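PDB 2HJN: DBF2 kinase activator protein MOB1 from Saccharomyces cerevisiae, which activates the protein kinase DBF2 by binding it, allowing its phosphorylation by CDC15 in the mitotic exit network during late anaphase. Local coordinates for residues A[77-82]-A[164-169]; A[145-150]-A[171-176]; A[88-93]-A[138-143]. All coordinates share one frame; numbering follows the deposited sequence.

How the contacts relate
From the N terminus, helix 75-97 supplies the first partners of two contacts: 77-82 for contact 1 and, further along, 88-93 for contact 3. Contact 3 closes first, when 138-143 on helix 132-147 comes back against 88-93 after 44 intervening residues. Contact 2 then opens at 145-150, where the same helix ends. Contact 1 closes at 164-169, with contact 3 nested inside its loop, and contact 2 closes last at 171-176, so that contacts 1 and 2 cross. Both of these use helix 165-187, and Gln171 N probably hydrogen-bonds Ile166 O between them. Taken in pairs, three helices are thus joined by three contacts.

Contact 1 of 3, residues A[77-82]-A[164-169]; sequences EWLAVH and GFIQRV
In the helical bundle that forms the core of the Mob1 fold, the first turns of helices 75-97 and 165-187 illustrate how two helices can be joined by a purely apolar contact. Leu79 and Ala80 on the first meet Phe165 and Ile166 on the second. One methyl of Leu79 makes the whole of its contact with Ile166 within 4.2 Å: CD1 lies 3.9 Å from Ile166 CG1, and Ile166 CG2 and CD1 are hardly farther from it. It therefore rests against both branches of the isoleucine, and the two side chains cross at about a right angle. Leu79 CG stands anti to the carbonyl carbon (chi1 -54°), a turn that carries the leucine branch over to Ile166.

The second meeting is between Ala80 and the Phe165 ring. Phe165 reaches out with CG anti to its own backbone N (chi1 -180°), and the far end of the ring, CZ, comes to 4.1 Å from Ala80 CB. The methyl stands obliquely to the ring. The nearest CA atoms, of Leu79 and Ile166, are 7.9 Å apart.

Gly164 occupies the N-cap, and its positive phi suits a glycine. The helix begins with Arg168 N bonded to Gly164 O at 2.7 Å, so Phe165 and Ile166 project from its opening turn. Beyond the two segments, Phe165 meets Phe153 edge-to-face and also touches the ring of Phe161, while Ile166 packs on Leu217 and on Glu75 and Asn76 at the start of helix 75-97. Elsewhere on that helix, Trp78 and His82 pair with Phe211 of helix 198-214. Branched aliphatic groups and a phenylalanine ring packed against each other between two helices that run in roughly the same direction are typical of the interior of a helix bundle, here of the Mob1/phocein fold.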
loop_
_atom_site.group_PDB
_atom_site.type_symbol
_atom_site.label_atom_id
_atom_site.label_comp_id
_atom_site.label_asym_id
_atom_site.label_seq_id
_atom_site.Cartn_x
_atom_site.Cartn_y
_atom_site.Cartn_z
ATOM N N GLU A 77 -19.283 11.066 -16.828
ATOM C CA GLU A 77 -18.659 9.758 -16.787
ATOM C C GLU A 77 -17.173 9.816 -16.437
ATOM O O GLU A 77 -16.696 9.043 -15.595
ATOM C CB GLU A 77 -18.860 8.980 -18.078
ATOM C CG GLU A 77 -19.697 7.768 -17.864
ATOM C CD GLU A 77 -19.992 7.032 -19.144
ATOM O OE1 GLU A 77 -19.091 6.298 -19.646
ATOM O OE2 GLU A 77 -21.142 7.196 -19.633
ATOM N N TRP A 78 -16.472 10.718 -17.121
ATOM C CA TRP A 78 -15.065 11.004 -16.903
ATOM C C TRP A 78 -14.823 11.386 -15.425
ATOM O O TRP A 78 -13.942 10.823 -14.760
ATOM C CB TRP A 78 -14.651 12.132 -17.864
ATOM C CG TRP A 78 -13.192 12.497 -17.869
ATOM C CD1 TRP A 78 -12.642 13.648 -17.406
ATOM C CD2 TRP A 78 -12.112 11.698 -18.367
ATOM N NE1 TRP A 78 -11.282 13.629 -17.601
ATOM C CE2 TRP A 78 -10.928 12.447 -18.188
ATOM C CE3 TRP A 78 -12.035 10.432 -18.956
ATOM C CZ2 TRP A 78 -9.674 11.969 -18.562
ATOM C CZ3 TRP A 78 -10.786 9.951 -19.344
ATOM C CH2 TRP A 78 -9.625 10.712 -19.134
ATOM N N LEU A 79 -15.623 12.304 -14.895
ATOM C CA LEU A 79 -15.489 12.684 -13.479
ATOM C C LEU A 79 -15.865 11.546 -12.482
ATOM O O LEU A 79 -15.145 11.342 -11.491
ATOM C CB LEU A 79 -16.224 13.981 -13.182
ATOM C CG LEU A 79 -15.914 15.242 -14.023
ATOM C CD1 LEU A 79 -16.243 16.525 -13.266
ATOM C CD2 LEU A 79 -14.539 15.301 -14.628
ATOM N N ALA A 80 -16.923 10.777 -12.791
ATOM C CA ALA A 80 -17.293 9.579 -12.016
ATOM C C ALA A 80 -16.166 8.509 -11.998
ATOM O O ALA A 80 -15.819 7.982 -10.938
ATOM C CB ALA A 80 -18.620 8.978 -12.527
ATOM N N VAL A 81 -15.626 8.174 -13.163
ATOM C CA VAL A 81 -14.463 7.263 -13.260
ATOM C C VAL A 81 -13.307 7.706 -12.375
ATOM O O VAL A 81 -12.813 6.909 -11.581
ATOM C CB VAL A 81 -13.954 7.040 -14.716
ATOM C CG1 VAL A 81 -12.579 6.286 -14.738
ATOM C CG2 VAL A 81 -14.988 6.236 -15.497
ATOM N N HIS A 82 -12.882 8.961 -12.501
ATOM C CA HIS A 82 -11.764 9.438 -11.714
ATOM C C HIS A 82 -12.023 9.616 -10.231
ATOM O O HIS A 82 -11.094 9.495 -9.455
ATOM C CB HIS A 82 -11.156 10.698 -12.314
ATOM C CG HIS A 82 -10.526 10.435 -13.642
ATOM N ND1 HIS A 82 -9.196 10.108 -13.783
ATOM C CD2 HIS A 82 -11.076 10.336 -14.871
ATOM C CE1 HIS A 82 -8.942 9.856 -15.053
ATOM N NE2 HIS A 82 -10.065 9.994 -15.737
ATOM N N GLY A 164 -27.268 18.394 -11.514
ATOM C CA GLY A 164 -26.351 18.954 -10.518
ATOM C C GLY A 164 -25.245 17.985 -10.087
ATOM O O GLY A 164 -24.521 18.255 -9.129
ATOM N N PHE A 165 -25.138 16.853 -10.774
ATOM C CA PHE A 165 -24.163 15.805 -10.420
ATOM C C PHE A 165 -22.809 16.372 -10.010
ATOM O O PHE A 165 -22.336 16.062 -8.944
ATOM C CB PHE A 165 -24.005 14.792 -11.551
ATOM C CG PHE A 165 -23.011 13.664 -11.254
ATOM C CD1 PHE A 165 -23.300 12.669 -10.293
ATOM C CD2 PHE A 165 -21.826 13.580 -11.969
ATOM C CE1 PHE A 165 -22.402 11.633 -10.037
ATOM C CE2 PHE A 165 -20.917 12.535 -11.723
ATOM C CZ PHE A 165 -21.202 11.570 -10.772
ATOM N N ILE A 166 -22.190 17.206 -10.847
ATOM C CA ILE A 166 -20.831 17.686 -10.547
ATOM C C ILE A 166 -20.786 18.527 -9.266
ATOM O O ILE A 166 -19.906 18.371 -8.433
ATOM C CB ILE A 166 -20.246 18.450 -11.710
ATOM C CG1 ILE A 166 -20.003 17.492 -12.848
ATOM C CG2 ILE A 166 -18.897 19.012 -11.349
ATOM C CD1 ILE A 166 -19.895 18.173 -14.183
ATOM N N GLN A 167 -21.778 19.388 -9.087
ATOM C CA GLN A 167 -21.772 20.331 -7.967
ATOM C C GLN A 167 -22.246 19.712 -6.681
ATOM O O GLN A 167 -21.730 20.035 -5.601
ATOM C CB GLN A 167 -22.686 21.532 -8.289
ATOM C CG GLN A 167 -22.311 22.280 -9.607
ATOM C CD GLN A 167 -22.577 21.475 -10.877
ATOM O OE1 GLN A 167 -23.594 20.759 -11.004
ATOM N NE2 GLN A 167 -21.656 21.591 -11.834
ATOM N N ARG A 168 -23.249 18.845 -6.784
ATOM C CA ARG A 168 -23.922 18.286 -5.615
ATOM C C ARG A 168 -23.342 16.946 -5.152
ATOM O O ARG A 168 -23.559 16.542 -4.011
ATOM C CB ARG A 168 -25.385 18.100 -5.912
ATOM N N VAL A 169 -22.676 16.223 -6.048
ATOM C CA VAL A 169 -22.124 14.905 -5.669
ATOM C C VAL A 169 -20.601 14.885 -5.734
ATOM O O VAL A 169 -19.929 14.587 -4.724
ATOM C CB VAL A 169 -22.671 13.766 -6.550
ATOM C CG1 VAL A 169 -22.279 12.386 -5.953
ATOM C CG2 VAL A 169 -24.219 13.831 -6.681
#

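Contact 2 of 3, residues A[145-150]-A[171-176]. With SO4 (sulfate ion), chain C.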
loop_
_atom_site.group_PDB
_atom_site.type_symbol
_atom_site.label_atom_id
_atom_site.label_comp_id
_atom_site.label_asym_id
_atom_site.label_seq_id
_atom_site.Cartn_x
_atom_site.Cartn_y
_atom_site.Cartn_z
ATOM N N ASP A 145 -20.881 4.442 0.089
ATOM C CA ASP A 145 -22.326 4.551 0.030
ATOM C C ASP A 145 -22.805 5.461 -1.100
ATOM O O ASP A 145 -23.831 5.167 -1.710
ATOM C CB ASP A 145 -22.952 4.962 1.382
ATOM C CG ASP A 145 -22.764 3.901 2.481
ATOM O OD1 ASP A 145 -22.568 2.690 2.179
ATOM O OD2 ASP A 145 -22.820 4.294 3.663
ATOM N N GLN A 146 -22.083 6.545 -1.424
ATOM C CA GLN A 146 -22.496 7.349 -2.599
ATOM C C GLN A 146 -22.206 6.574 -3.885
ATOM O O GLN A 146 -23.068 6.518 -4.766
ATOM C CB GLN A 146 -21.810 8.731 -2.642
ATOM C CG GLN A 146 -21.842 9.529 -1.326
ATOM C CD GLN A 146 -23.210 9.485 -0.555
ATOM O OE1 GLN A 146 -24.169 10.159 -0.960
ATOM N NE2 GLN A 146 -23.263 8.739 0.598
ATOM N N PHE A 147 -21.014 5.954 -3.996
ATOM C CA PHE A 147 -20.671 5.197 -5.238
ATOM C C PHE A 147 -21.700 4.081 -5.481
ATOM O O PHE A 147 -22.004 3.709 -6.626
ATOM C CB PHE A 147 -19.245 4.587 -5.179
ATOM C CG PHE A 147 -18.126 5.592 -5.018
ATOM C CD1 PHE A 147 -17.052 5.324 -4.150
ATOM C CD2 PHE A 147 -18.144 6.822 -5.696
ATOM C CE1 PHE A 147 -16.010 6.246 -3.977
ATOM C CE2 PHE A 147 -17.102 7.763 -5.520
ATOM C CZ PHE A 147 -16.009 7.449 -4.642
ATOM N N ASP A 148 -22.241 3.537 -4.394
ATOM C CA ASP A 148 -23.116 2.340 -4.493
ATOM C C ASP A 148 -24.611 2.727 -4.672
ATOM O O ASP A 148 -25.498 1.857 -4.793
ATOM C CB ASP A 148 -22.941 1.462 -3.250
ATOM C CG ASP A 148 -21.678 0.612 -3.288
ATOM O OD1 ASP A 148 -21.004 0.505 -4.342
ATOM O OD2 ASP A 148 -21.363 0.020 -2.247
ATOM N N ASP A 149 -24.878 4.026 -4.696
ATOM C CA ASP A 149 -26.264 4.548 -4.791
ATOM C C ASP A 149 -26.588 4.787 -6.256
ATOM O O ASP A 149 -26.066 5.709 -6.857
ATOM C CB ASP A 149 -26.394 5.820 -3.947
ATOM C CG ASP A 149 -27.790 6.444 -3.982
ATOM O OD1 ASP A 149 -28.631 6.043 -4.838
ATOM O OD2 ASP A 149 -27.998 7.402 -3.188
ATOM N N GLU A 150 -27.403 3.897 -6.831
ATOM C CA GLU A 150 -27.795 3.923 -8.259
ATOM C C GLU A 150 -28.401 5.250 -8.787
ATOM O O GLU A 150 -28.265 5.588 -9.980
ATOM C CB GLU A 150 -28.747 2.734 -8.538
ATOM C CG GLU A 150 -29.173 2.584 -9.974
ATOM C CD GLU A 150 -28.087 2.026 -10.853
ATOM O OE1 GLU A 150 -27.989 2.446 -12.032
ATOM O OE2 GLU A 150 -27.341 1.157 -10.380
ATOM N N GLN A 171 -18.223 17.407 -6.186
ATOM C CA GLN A 171 -17.476 18.421 -5.398
ATOM C C GLN A 171 -17.349 18.206 -3.904
ATOM O O GLN A 171 -16.252 18.383 -3.345
ATOM C CB GLN A 171 -17.932 19.862 -5.714
ATOM C CG GLN A 171 -17.173 20.424 -6.876
ATOM C CD GLN A 171 -17.669 21.779 -7.309
ATOM O OE1 GLN A 171 -17.075 22.796 -6.944
ATOM N NE2 GLN A 171 -18.771 21.814 -8.078
ATOM N N PRO A 172 -18.464 17.829 -3.234
ATOM C CA PRO A 172 -18.411 17.438 -1.817
ATOM C C PRO A 172 -17.470 16.227 -1.569
ATOM O O PRO A 172 -16.670 16.262 -0.627
ATOM C CB PRO A 172 -19.869 17.111 -1.501
ATOM C CG PRO A 172 -20.697 18.023 -2.574
ATOM C CD PRO A 172 -19.853 17.849 -3.773
ATOM N N ILE A 173 -17.526 15.214 -2.436
ATOM C CA ILE A 173 -16.639 14.064 -2.320
ATOM C C ILE A 173 -15.148 14.447 -2.443
ATOM O O ILE A 173 -14.340 14.017 -1.620
ATOM C CB ILE A 173 -16.977 12.925 -3.364
ATOM C CG1 ILE A 173 -18.334 12.258 -3.054
ATOM C CG2 ILE A 173 -15.908 11.809 -3.294
ATOM C CD1 ILE A 173 -18.862 11.384 -4.300
ATOM N N LEU A 174 -14.785 15.219 -3.473
ATOM C CA LEU A 174 -13.403 15.733 -3.633
ATOM C C LEU A 174 -12.948 16.596 -2.455
ATOM O O LEU A 174 -11.833 16.398 -1.943
ATOM C CB LEU A 174 -13.222 16.475 -4.985
ATOM C CG LEU A 174 -12.920 15.660 -6.249
ATOM C CD1 LEU A 174 -13.271 14.190 -6.218
ATOM C CD2 LEU A 174 -13.376 16.288 -7.555
ATOM N N ARG A 175 -13.820 17.508 -1.971
ATOM C CA ARG A 175 -13.483 18.346 -0.808
ATOM C C ARG A 175 -13.136 17.490 0.439
ATOM O O ARG A 175 -12.153 17.738 1.170
ATOM C CB ARG A 175 -14.642 19.307 -0.463
ATOM C CG ARG A 175 -14.731 20.568 -1.256
ATOM C CD ARG A 175 -15.746 21.585 -0.581
ATOM N NE ARG A 175 -17.043 21.033 -0.118
ATOM C CZ ARG A 175 -18.183 21.056 -0.822
ATOM N NH1 ARG A 175 -18.224 21.552 -2.061
ATOM N NH2 ARG A 175 -19.287 20.565 -0.300
ATOM N N ARG A 176 -13.952 16.474 0.693
ATOM C CA ARG A 176 -13.672 15.535 1.806
ATOM C C ARG A 176 -12.418 14.638 1.632
ATOM O O ARG A 176 -11.605 14.490 2.570
ATOM C CB ARG A 176 -14.936 14.737 2.091
ATOM C CG ARG A 176 -16.094 15.698 2.485
ATOM C CD ARG A 176 -17.411 14.968 2.735
ATOM N NE ARG A 176 -18.545 15.878 2.776
ATOM C CZ ARG A 176 -19.753 15.550 3.239
ATOM N NH1 ARG A 176 -19.994 14.321 3.727
ATOM N NH2 ARG A 176 -20.733 16.451 3.197
HETATM S S SO4 C . -18.389 19.791 3.285
HETATM O O1 SO4 C . -18.657 19.479 1.877
HETATM O O2 SO4 C . -17.427 20.907 3.287
HETATM O O3 SO4 C . -19.604 20.043 4.042
HETATM O O4 SO4 C . -17.790 18.700 4.032
#
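Ile173 CD1 is the point where the two segments touch. It lies 4.2 Å from Phe147 CE2 and 4.3 Å from Gln146 CB, so a single methyl touches both a ring and the aliphatic root of a polar side chain. The amide of Gln146 turns back to its own helix, where NE2 hydrogen-bonds Trp142 O, and Phe147 meets Phe153 edge-to-face.

On another side of helix 171-176, the arginines illustrate how a helix surface can grip an anion. Arg175 presents the edge of its guanidinium to the sulfate: NH2 bonds O1, modelled at a short and somewhat doubtful 2.5 Å, and NE adds a weak bond to O1 at 3.0 Å and a weaker one to O2. Its chain bends at chi3 (-45°), which folds the group back so that one face passes over Pro172 CA. Arg176 instead runs extended from CG to NE, and NE makes a weak bond of 3.2 Å to sulfate O4. Arg179 NH1 also hydrogen-bonds the sulfate. With an alanine in place of Arg176, the sulfate would probably lose its O4 donor, and the indole of Trp142 its cation-pi partner. The sulfate probably came from the crystallisation liquor, yet its position is consistent with the basic pocket by which Mob1 proteins bind phosphorylated peptides.

What positions these groups is the helix itself. It kinks at Pro172, whose N cannot bond to the preceding turn, and its bonding resumes with Arg175 N to Gln171 O and Arg176 N to Pro172 O. Ile173 reaches the last turn of helix 132-147 and packs, one turn earlier, on Trp142 and Cys143, while Cys83 of helix 75-97 touches both Ile173 and Phe147, so the contact sits where three helices converge.

Contact 3 of 3, residues A[88-93]-A[138-143]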
loop_
_atom_site.group_PDB
_atom_site.type_symbol
_atom_site.label_atom_id
_atom_site.label_comp_id
_atom_site.label_asym_id
_atom_site.label_seq_id
_atom_site.Cartn_x
_atom_site.Cartn_y
_atom_site.Cartn_z
ATOM N N ASN A 88 -9.778 5.066 -4.457
ATOM C CA ASN A 88 -9.004 3.832 -4.351
ATOM C C ASN A 88 -7.497 4.071 -4.064
ATOM O O ASN A 88 -6.882 3.310 -3.313
ATOM C CB ASN A 88 -9.217 2.914 -5.622
ATOM C CG ASN A 88 -10.487 2.045 -5.572
ATOM O OD1 ASN A 88 -11.008 1.715 -4.520
ATOM N ND2 ASN A 88 -10.939 1.598 -6.764
ATOM N N GLN A 89 -6.905 5.119 -4.645
ATOM C CA GLN A 89 -5.518 5.509 -4.303
ATOM C C GLN A 89 -5.398 5.922 -2.817
ATOM O O GLN A 89 -4.409 5.571 -2.121
ATOM C CB GLN A 89 -5.031 6.641 -5.263
ATOM C CG GLN A 89 -4.956 6.153 -6.751
ATOM C CD GLN A 89 -4.641 7.247 -7.733
ATOM O OE1 GLN A 89 -3.996 8.235 -7.375
ATOM N NE2 GLN A 89 -5.093 7.084 -9.006
ATOM N N ILE A 90 -6.405 6.633 -2.297
ATOM C CA ILE A 90 -6.359 7.145 -0.875
ATOM C C ILE A 90 -6.569 5.958 0.091
ATOM O O ILE A 90 -5.871 5.816 1.083
ATOM C CB ILE A 90 -7.407 8.252 -0.647
ATOM C CG1 ILE A 90 -7.001 9.541 -1.345
ATOM C CG2 ILE A 90 -7.583 8.538 0.844
ATOM C CD1 ILE A 90 -8.243 10.538 -1.552
ATOM N N ASN A 91 -7.491 5.070 -0.268
ATOM C CA ASN A 91 -7.658 3.786 0.408
ATOM C C ASN A 91 -6.351 2.963 0.493
ATOM O O ASN A 91 -6.007 2.463 1.589
ATOM C CB ASN A 91 -8.765 2.929 -0.280
ATOM C CG ASN A 91 -9.072 1.680 0.500
ATOM O OD1 ASN A 91 -9.549 1.753 1.657
ATOM N ND2 ASN A 91 -8.790 0.510 -0.096
HETATM N N MSE A 92 -5.626 2.841 -0.628
HETATM C CA MSE A 92 -4.349 2.104 -0.643
HETATM C C MSE A 92 -3.291 2.813 0.210
HETATM O O MSE A 92 -2.575 2.165 1.003
HETATM C CB MSE A 92 -3.861 1.859 -2.096
HETATM C CG MSE A 92 -2.426 1.205 -2.183
HETATM SE SE MSE A 92 -0.992 2.534 -1.988
HETATM C CE MSE A 92 -1.375 3.414 -3.685
ATOM N N LEU A 93 -3.236 4.138 0.117
ATOM C CA LEU A 93 -2.264 4.927 0.894
ATOM C C LEU A 93 -2.569 4.945 2.411
ATOM O O LEU A 93 -1.673 4.752 3.222
ATOM C CB LEU A 93 -2.137 6.331 0.313
ATOM C CG LEU A 93 -1.420 6.450 -1.059
ATOM C CD1 LEU A 93 -1.796 7.783 -1.681
ATOM C CD2 LEU A 93 0.122 6.312 -0.986
ATOM N N CYS A 138 -15.435 6.775 8.824
ATOM C CA CYS A 138 -16.769 7.315 8.523
ATOM C C CYS A 138 -16.818 7.945 7.126
ATOM O O CYS A 138 -17.786 7.740 6.369
ATOM C CB CYS A 138 -17.118 8.396 9.567
ATOM S SG CYS A 138 -17.545 7.740 11.245
ATOM N N LEU A 139 -15.815 8.774 6.812
ATOM C CA LEU A 139 -15.758 9.467 5.539
ATOM C C LEU A 139 -15.663 8.498 4.388
ATOM O O LEU A 139 -16.402 8.657 3.414
ATOM C CB LEU A 139 -14.586 10.462 5.429
ATOM C CG LEU A 139 -14.260 11.253 4.154
ATOM C CD1 LEU A 139 -13.352 12.448 4.490
ATOM C CD2 LEU A 139 -13.466 10.492 3.154
HETATM N N MSE A 140 -14.726 7.554 4.457
HETATM C CA MSE A 140 -14.510 6.589 3.346
HETATM C C MSE A 140 -15.721 5.689 3.159
HETATM O O MSE A 140 -16.118 5.444 2.030
HETATM C CB MSE A 140 -13.279 5.731 3.592
HETATM C CG MSE A 140 -11.983 6.543 3.650
HETATM SE SE MSE A 140 -11.490 7.494 1.954
HETATM C CE MSE A 140 -10.420 6.012 1.282
ATOM N N ARG A 141 -16.308 5.180 4.247
ATOM C CA ARG A 141 -17.561 4.385 4.156
ATOM C C ARG A 141 -18.714 5.233 3.579
ATOM O O ARG A 141 -19.542 4.720 2.863
ATOM C CB ARG A 141 -18.010 3.800 5.525
ATOM C CG ARG A 141 -17.160 2.611 6.125
ATOM C CD ARG A 141 -16.751 1.458 5.158
ATOM N NE ARG A 141 -15.664 1.786 4.207
ATOM C CZ ARG A 141 -14.372 1.878 4.483
ATOM N NH1 ARG A 141 -13.893 1.720 5.709
ATOM N NH2 ARG A 141 -13.532 2.167 3.505
ATOM N N TRP A 142 -18.760 6.518 3.917
ATOM C CA TRP A 142 -19.755 7.444 3.298
ATOM C C TRP A 142 -19.531 7.580 1.761
ATOM O O TRP A 142 -20.504 7.589 0.960
ATOM C CB TRP A 142 -19.771 8.825 3.999
ATOM C CG TRP A 142 -20.702 9.814 3.322
ATOM C CD1 TRP A 142 -22.040 9.991 3.539
ATOM C CD2 TRP A 142 -20.329 10.726 2.306
ATOM N NE1 TRP A 142 -22.527 11.004 2.725
ATOM C CE2 TRP A 142 -21.494 11.459 1.942
ATOM C CE3 TRP A 142 -19.105 11.041 1.693
ATOM C CZ2 TRP A 142 -21.476 12.439 0.951
ATOM C CZ3 TRP A 142 -19.104 12.011 0.665
ATOM C CH2 TRP A 142 -20.271 12.717 0.337
ATOM N N CYS A 143 -18.262 7.679 1.341
ATOM C CA CYS A 143 -17.977 7.741 -0.104
ATOM C C CYS A 143 -18.477 6.491 -0.846
ATOM O O CYS A 143 -19.066 6.612 -1.926
ATOM C CB CYS A 143 -16.475 7.969 -0.380
ATOM S SG CYS A 143 -15.886 9.590 0.099
#
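Two bends bring Met140, present as selenomethionine, into contact with Ile90 and Asn91: CG leaves anti to the carbonyl carbon (chi1 -63°), and the chain then folds at chi2 and again at chi3 (-91°), swinging the terminal methyl against helix 88-93. CE arrives at the backbone, 3.4 Å from Asn91 N, and lies 3.8 Å from Asn91 CB. Ile90 borders the same methyl, its CG2 being 3.8 Å from CE, and this branch also comes near the selenium, with CG2 4.2 Å from SE. Ile90 and Met140 cross obliquely, so the flexible chain lies across the branch of the stiffer one.

The two short helical segments run roughly antiparallel (148°), and their axes come no closer than 11.8 Å. Across this separation the Met140 chain reaches the facing helix.

Beside the apolar patch lies a polar one. Asn91 OD1 approaches Arg141 NH2 near the plane of the guanidinium, but at 4.4 Å the two are linked through a third residue: Tyr26 OH hydrogen-bonds both. Asn91 OD1 also accepts from Ser29 N, while Arg141 is fixed further by Gln144 and by a salt bridge from NH1 to Glu137. Ile90, meanwhile, packs on helix 165-187 through Leu177, Val180 and Tyr181, and its side chain is about 12 Å from the bound zinc.

The chemistry is therefore divided. Contact across the helices is dispersive and centred on one methyl, whereas the side-chain OD1 of Asn91 is satisfied by two partners from outside the pair, an arrangement likely to fix the amide and to tie the N-terminal loop around Tyr26 to both helices.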